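Local coordinates for protein L-asparaginase I (Vibrio cholerae, PDB 2OCD) that probably hydrolyses L-asparagine to L-aspartate and ammonia, as a homotetramer of the asparaginase 1 family, at residues A135-V138 against A139-P143. Sequence-based numbering, arbitrary orientation.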
ATOM      1  N   ALA B 135      -2.040 -14.045  20.052  1.00 13.32           N
ATOM      2  CA  ALA B 135      -1.609 -13.350  21.257  1.00 13.23           C
ATOM      3  C   ALA B 135      -1.062 -14.393  22.171  1.00 13.28           C
ATOM      4  O   ALA B 135       0.032 -14.230  22.740  1.00 12.44           O
ATOM      5  CB  ALA B 135      -2.760 -12.624  21.961  1.00 13.45           C
ATOM      6  N   LEU B 136      -1.823 -15.480  22.310  1.00 13.04           N
ATOM      7  CA  LEU B 136      -1.354 -16.587  23.100  1.00 13.76           C
ATOM      8  C   LEU B 136      -0.052 -17.171  22.540  1.00 14.12           C
ATOM      9  O   LEU B 136       0.910 -17.330  23.277  1.00 14.98           O
ATOM     10  CB  LEU B 136      -2.437 -17.662  23.256  1.00 13.69           C
ATOM     11  CG  LEU B 136      -3.519 -17.366  24.328  1.00 13.17           C
ATOM     12  CD1 LEU B 136      -4.593 -18.493  24.399  1.00 12.03           C
ATOM     13  CD2 LEU B 136      -2.924 -17.106  25.733  1.00 11.34           C
ATOM     14  N   HIS B 137      -0.006 -17.462  21.251  1.00 14.26           N
ATOM     15  CA  HIS B 137       1.188 -18.036  20.662  1.00 14.97           C
ATOM     16  C   HIS B 137       2.407 -17.103  20.823  1.00 15.59           C
ATOM     17  O   HIS B 137       3.516 -17.568  21.119  1.00 16.41           O
ATOM     18  CB  HIS B 137       0.942 -18.379  19.178  1.00 15.10           C
ATOM     19  CG  HIS B 137       2.145 -18.905  18.454  1.00 14.67           C
ATOM     20  ND1 HIS B 137       2.809 -20.048  18.839  1.00 15.76           N
ATOM     21  CD2 HIS B 137       2.778 -18.461  17.341  1.00 16.59           C
ATOM     22  CE1 HIS B 137       3.802 -20.285  17.998  1.00 16.65           C
ATOM     23  NE2 HIS B 137       3.799 -19.341  17.073  1.00 16.83           N
ATOM     24  N   VAL B 138       2.188 -15.798  20.652  1.00 15.75           N
ATOM     25  CA  VAL B 138       3.266 -14.784  20.679  1.00 15.47           C
ATOM     26  C   VAL B 138       3.809 -14.570  22.096  1.00 15.16           C
ATOM     27  O   VAL B 138       5.018 -14.492  22.301  1.00 16.20           O
ATOM     28  CB  VAL B 138       2.762 -13.461  20.042  1.00 15.33           C
ATOM     29  CG1 VAL B 138       3.639 -12.328  20.369  1.00 16.83           C
ATOM     30  CG2 VAL B 138       2.703 -13.613  18.546  1.00 16.49           C
ATOM     31  N   ALA B 139       2.914 -14.489  23.062  1.00 14.53           N
ATOM     32  CA  ALA B 139       3.254 -14.544  24.489  1.00 14.62           C
ATOM     33  C   ALA B 139       4.167 -15.698  24.887  1.00 14.77           C
ATOM     34  O   ALA B 139       5.040 -15.517  25.682  1.00 15.28           O
ATOM     35  CB  ALA B 139       1.966 -14.633  25.316  1.00 13.88           C
ATOM     36  N   ALA B 140       3.935 -16.894  24.348  1.00 15.50           N
ATOM     37  CA  ALA B 140       4.613 -18.095  24.771  1.00 15.21           C
ATOM     38  C   ALA B 140       5.823 -18.380  23.917  1.00 15.63           C
ATOM     39  O   ALA B 140       6.848 -18.821  24.413  1.00 15.44           O
ATOM     40  CB  ALA B 140       3.666 -19.259  24.698  1.00 15.58           C
ATOM     41  N   ASN B 141       5.724 -18.165  22.625  1.00 16.08           N
ATOM     42  CA  ASN B 141       6.862 -18.502  21.766  1.00 16.72           C
ATOM     43  C   ASN B 141       7.729 -17.324  21.346  1.00 16.86           C
ATOM     44  O   ASN B 141       8.794 -17.507  20.750  1.00 17.46           O
ATOM     45  CB  ASN B 141       6.368 -19.292  20.554  1.00 16.95           C
ATOM     46  CG  ASN B 141       5.785 -20.667  20.956  1.00 18.67           C
ATOM     47  OD1 ASN B 141       4.999 -20.784  21.904  1.00 19.86           O
ATOM     48  ND2 ASN B 141       6.191 -21.699  20.252  1.00 20.21           N
ATOM     49  N   TYR B 142       7.275 -16.108  21.638  1.00 16.95           N
ATOM     50  CA  TYR B 142       8.002 -14.914  21.262  1.00 16.51           C
ATOM     51  C   TYR B 142       7.809 -13.840  22.287  1.00 16.06           C
ATOM     52  O   TYR B 142       7.401 -12.759  21.932  1.00 16.25           O
ATOM     53  CB  TYR B 142       7.511 -14.374  19.903  1.00 16.76           C
ATOM     54  CG  TYR B 142       7.637 -15.343  18.770  1.00 17.41           C
ATOM     55  CD1 TYR B 142       6.672 -16.323  18.554  1.00 17.45           C
ATOM     56  CD2 TYR B 142       8.714 -15.301  17.905  1.00 17.58           C
ATOM     57  CE1 TYR B 142       6.785 -17.233  17.512  1.00 14.92           C
ATOM     58  CE2 TYR B 142       8.825 -16.222  16.869  1.00 16.50           C
ATOM     59  CZ  TYR B 142       7.849 -17.174  16.689  1.00 15.89           C
ATOM     60  OH  TYR B 142       7.952 -18.096  15.667  1.00 18.74           O
ATOM     61  N   PRO B 143       8.153 -14.109  23.557  1.00 16.34           N
ATOM     62  CA  PRO B 143       7.804 -13.175  24.631  1.00 15.83           C
ATOM     63  C   PRO B 143       8.561 -11.874  24.524  1.00 16.27           C
ATOM     64  O   PRO B 143       9.807 -11.868  24.484  1.00 17.10           O
ATOM     65  CB  PRO B 143       8.194 -13.937  25.917  1.00 15.72           C
ATOM     66  CG  PRO B 143       9.188 -14.937  25.522  1.00 15.04           C
ATOM     67  CD  PRO B 143       8.916 -15.271  24.065  1.00 16.60           C
TER
HETATM   68  O   HOH W   1       2.545 -21.653  20.952  1.00 35.60           O
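Ala139 carries on the helical ladder, its N giving a hydrogen bond of 2.9 Å to Ala135 O that is close to straight. One residue on, the pattern slackens: Ala140 N lies 3.2 Å from Leu136 O and also makes a weak, more bent bond to His137 O. That same carbonyl takes the stronger bond, 2.7 Å from Asn141 N, so His137 O serves two amides in the last turn. The side chains of His137 and Asn141 cross at about a right angle, with Asn141 ND2 coming within 3.6 Å of His137 CE1 and the imidazole and amide planes 41° apart. A water ties them together, 2.7 Å from His137 ND1 in the plane of the ring and donating to Asn141 OD1. Tyr142 is the first residue to leave helical geometry. With CG anti to the backbone N, chi1 177°, the His137 imidazole lies beside its own carbonyl carbon, on the side where Asn141 and Tyr142 follow. The edge of Tyr142 is turned toward the face of His137 in an offset edge-to-face pair: Tyr142 CE1 reaches His137 NE2 at 3.7 Å, with the planes 72° apart. Pro143 then leads away from the helix and rests on Pro111 and Val195. This is the C-terminal end of helix 127-141, the crossover between parallel strands 112-115 and 147-151; Val138 and Ala139 pack on Ile113, Ala139 also on Ile6 of strand 5-12, while His137 and Tyr142 lean on Ile187 of strand 187-189.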